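Local atomic coordinates of alpha-fucosidase (Bifidobacterium bifidum, PDB entry 2EAB), a protein that probably releases alpha-1,2-linked L-fucose from glycans by hydrolysis, this chain being the catalytic piece of a longer bifidobacterial fucosidase. Residues Pro474-Met482 with Ala533-Phe541. Numbering follows the deposited sequence.
Sequences PIGEGEGYM and ALLKEESHF
Glu537 and Tyr481 interlock a glycine-rich loop, opened by a type II beta turn from Pro474 to Glu477, with helix 525-546 of the glycoside hydrolase family 95 catalytic domain. Glu537 leaves the helix extended, CG anti to the backbone N (chi1 177°), and its carboxylate enters the curl of the loop. Glu537 OE1 takes Gly476 N at 2.9 Å on its anti lone pair and, more weakly, Gly478 N; Glu537 OE2 takes Gly480 N, also weakly, at 3.1 Å. Arg456 pairs with OE1 too, probably balancing the buried charge. Gly478 CA lies against the same carboxylate.

Tyr481 dips beside the helix, its ring plane 75° from the Glu537 carboxylate, with CG of Glu537 at the ring edge. Glu538 comes over one face, Glu538 OE1 lying 3.4 Å above the Tyr481 ring centre and 2.6 Å from Tyr481 O. Tyr481 OH donates to Leu534 O at 2.8 Å from above the carbonyl plane, on the face opposite Glu538 N. A phenylalanine here would probably leave Leu534 O without its side-chain donor, with just the helix bond from Glu538 N remaining.

At the loop's far end, Met482 crosses Phe541 at about a right angle, CE meeting the ring edge. On the outer side Lys536, fully extended, reaches Glu477: Lys536 NZ forms a salt bridge with Glu477 OE2 at 2.7 Å, on its syn lone pair, and also pairs with Asp601, while a water links NZ to Glu477 OE1.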
loop_
_atom_site.group_PDB
_atom_site.type_symbol
_atom_site.label_atom_id
_atom_site.label_comp_id
_atom_site.label_asym_id
_atom_site.label_seq_id
_atom_site.Cartn_x
_atom_site.Cartn_y
_atom_site.Cartn_z
ATOM N N PRO A 474 7.809 -26.530 5.839
ATOM C CA PRO A 474 8.154 -25.105 5.830
ATOM C C PRO A 474 7.764 -24.401 4.540
ATOM O O PRO A 474 7.672 -25.026 3.484
ATOM C CB PRO A 474 9.681 -25.105 5.974
ATOM C CG PRO A 474 10.004 -26.413 6.602
ATOM C CD PRO A 474 9.004 -27.374 6.025
ATOM N N ILE A 475 7.539 -23.096 4.643
ATOM C CA ILE A 475 7.364 -22.269 3.464
ATOM C C ILE A 475 8.557 -22.520 2.546
ATOM O O ILE A 475 9.717 -22.491 2.989
ATOM C CB ILE A 475 7.284 -20.781 3.832
ATOM C CG1 ILE A 475 6.047 -20.510 4.696
ATOM C CG2 ILE A 475 7.250 -19.925 2.569
ATOM C CD1 ILE A 475 5.995 -19.122 5.291
ATOM N N GLY A 476 8.269 -22.787 1.277
ATOM C CA GLY A 476 9.314 -23.101 0.311
ATOM C C GLY A 476 9.341 -24.559 -0.093
ATOM O O GLY A 476 9.795 -24.892 -1.187
ATOM N N GLU A 477 8.848 -25.425 0.792
ATOM C CA GLU A 477 8.941 -26.874 0.606
ATOM C C GLU A 477 7.611 -27.525 0.251
ATOM O O GLU A 477 7.551 -28.732 0.011
ATOM C CB GLU A 477 9.531 -27.537 1.857
ATOM C CG GLU A 477 10.856 -26.938 2.319
ATOM C CD GLU A 477 11.877 -26.853 1.210
ATOM O OE1 GLU A 477 12.187 -27.898 0.601
ATOM O OE2 GLU A 477 12.374 -25.738 0.946
ATOM N N GLY A 478 6.551 -26.724 0.202
ATOM C CA GLY A 478 5.228 -27.218 -0.172
ATOM C C GLY A 478 5.010 -27.198 -1.673
ATOM O O GLY A 478 5.888 -26.793 -2.437
ATOM N N GLU A 479 3.827 -27.641 -2.091
ATOM C CA GLU A 479 3.494 -27.731 -3.511
ATOM C C GLU A 479 2.962 -26.430 -4.103
ATOM O O GLU A 479 2.829 -26.309 -5.321
ATOM C CB GLU A 479 2.508 -28.872 -3.758
ATOM C CG GLU A 479 3.124 -30.239 -3.558
ATOM C CD GLU A 479 4.321 -30.455 -4.464
ATOM O OE1 GLU A 479 4.163 -30.373 -5.701
ATOM O OE2 GLU A 479 5.428 -30.690 -3.933
ATOM N N GLY A 480 2.671 -25.458 -3.243
ATOM C CA GLY A 480 2.162 -24.183 -3.712
ATOM C C GLY A 480 1.041 -23.633 -2.867
ATOM O O GLY A 480 0.302 -24.371 -2.216
ATOM N N TYR A 481 0.922 -22.312 -2.892
ATOM C CA TYR A 481 -0.146 -21.607 -2.204
ATOM C C TYR A 481 -0.802 -20.655 -3.199
ATOM O O TYR A 481 -0.126 -19.977 -3.974
ATOM C CB TYR A 481 0.369 -20.888 -0.941
ATOM C CG TYR A 481 1.565 -19.988 -1.172
ATOM C CD1 TYR A 481 1.414 -18.608 -1.229
ATOM C CD2 TYR A 481 2.846 -20.521 -1.342
ATOM C CE1 TYR A 481 2.505 -17.780 -1.451
ATOM C CE2 TYR A 481 3.943 -19.706 -1.571
ATOM C CZ TYR A 481 3.764 -18.335 -1.627
ATOM O OH TYR A 481 4.842 -17.511 -1.853
ATOM N N MET A 482 -2.128 -20.650 -3.184
ATOM C CA MET A 482 -2.917 -19.885 -4.124
ATOM C C MET A 482 -3.821 -18.934 -3.349
ATOM O O MET A 482 -4.415 -19.315 -2.343
ATOM C CB MET A 482 -3.753 -20.840 -4.981
ATOM C CG MET A 482 -4.597 -20.155 -6.038
ATOM S SD MET A 482 -5.705 -21.309 -6.866
ATOM C CE MET A 482 -5.035 -21.353 -8.533
ATOM N N ALA A 533 12.281 -18.333 0.191
ATOM C CA ALA A 533 11.356 -19.403 0.551
ATOM C C ALA A 533 9.987 -19.197 -0.111
ATOM O O ALA A 533 9.435 -20.121 -0.704
ATOM C CB ALA A 533 11.228 -19.529 2.069
ATOM N N LEU A 534 9.461 -17.979 -0.035
ATOM C CA LEU A 534 8.170 -17.666 -0.657
ATOM C C LEU A 534 8.195 -17.842 -2.168
ATOM O O LEU A 534 7.279 -18.429 -2.751
ATOM C CB LEU A 534 7.736 -16.244 -0.314
ATOM C CG LEU A 534 7.243 -16.017 1.117
ATOM C CD1 LEU A 534 7.245 -14.537 1.464
ATOM C CD2 LEU A 534 5.855 -16.614 1.319
ATOM N N LEU A 535 9.251 -17.324 -2.792
ATOM C CA LEU A 535 9.380 -17.377 -4.245
ATOM C C LEU A 535 9.593 -18.791 -4.752
ATOM O O LEU A 535 9.083 -19.145 -5.810
ATOM C CB LEU A 535 10.512 -16.470 -4.723
ATOM C CG LEU A 535 10.181 -14.977 -4.723
ATOM C CD1 LEU A 535 11.445 -14.152 -4.783
ATOM C CD2 LEU A 535 9.253 -14.627 -5.881
ATOM N N LYS A 536 10.347 -19.583 -3.997
ATOM C CA LYS A 536 10.628 -20.964 -4.366
ATOM C C LYS A 536 9.322 -21.751 -4.495
ATOM O O LYS A 536 9.092 -22.430 -5.500
ATOM C CB LYS A 536 11.529 -21.606 -3.313
ATOM C CG LYS A 536 11.847 -23.074 -3.544
ATOM C CD LYS A 536 12.685 -23.621 -2.392
ATOM C CE LYS A 536 12.916 -25.119 -2.534
ATOM N NZ LYS A 536 13.748 -25.672 -1.426
ATOM N N GLU A 537 8.459 -21.650 -3.488
ATOM C CA GLU A 537 7.232 -22.430 -3.495
ATOM C C GLU A 537 6.211 -21.904 -4.509
ATOM O O GLU A 537 5.533 -22.701 -5.146
ATOM C CB GLU A 537 6.628 -22.549 -2.093
ATOM C CG GLU A 537 5.307 -23.296 -2.060
ATOM C CD GLU A 537 4.909 -23.807 -0.685
ATOM O OE1 GLU A 537 5.732 -23.804 0.263
ATOM O OE2 GLU A 537 3.753 -24.246 -0.560
ATOM N N GLU A 538 6.092 -20.586 -4.666
ATOM C CA GLU A 538 5.160 -20.070 -5.670
ATOM C C GLU A 538 5.642 -20.346 -7.098
ATOM O O GLU A 538 4.833 -20.590 -7.993
ATOM C CB GLU A 538 4.842 -18.588 -5.450
ATOM C CG GLU A 538 3.653 -18.078 -6.279
ATOM C CD GLU A 538 2.305 -18.635 -5.834
ATOM O OE1 GLU A 538 2.267 -19.346 -4.797
ATOM O OE2 GLU A 538 1.289 -18.365 -6.524
ATOM N N SER A 539 6.956 -20.314 -7.314
ATOM C CA SER A 539 7.510 -20.669 -8.621
ATOM C C SER A 539 7.300 -22.156 -8.900
ATOM O O SER A 539 6.916 -22.529 -10.008
ATOM C CB SER A 539 8.988 -20.286 -8.729
ATOM O OG SER A 539 9.139 -18.882 -8.629
ATOM N N HIS A 540 7.534 -22.993 -7.889
ATOM C CA HIS A 540 7.228 -24.415 -7.998
ATOM C C HIS A 540 5.773 -24.622 -8.418
ATOM O O HIS A 540 5.471 -25.417 -9.313
ATOM C CB HIS A 540 7.467 -25.112 -6.662
ATOM C CG HIS A 540 7.250 -26.587 -6.718
ATOM N ND1 HIS A 540 6.047 -27.190 -6.417
ATOM C CD2 HIS A 540 8.092 -27.582 -7.076
ATOM C CE1 HIS A 540 6.169 -28.498 -6.572
ATOM N NE2 HIS A 540 7.398 -28.760 -6.975
ATOM N N PHE A 541 4.880 -23.891 -7.758
ATOM C CA PHE A 541 3.449 -23.976 -8.004
ATOM C C PHE A 541 3.126 -23.629 -9.449
ATOM O O PHE A 541 2.447 -24.391 -10.139
ATOM C CB PHE A 541 2.708 -23.046 -7.037
ATOM C CG PHE A 541 1.214 -23.046 -7.204
ATOM C CD1 PHE A 541 0.485 -24.237 -7.162
ATOM C CD2 PHE A 541 0.532 -21.850 -7.386
ATOM C CE1 PHE A 541 -0.898 -24.229 -7.319
ATOM C CE2 PHE A 541 -0.847 -21.832 -7.523
ATOM C CZ PHE A 541 -1.569 -23.023 -7.499
HETATM O O HOH W 1 14.135 -28.442 -1.541
#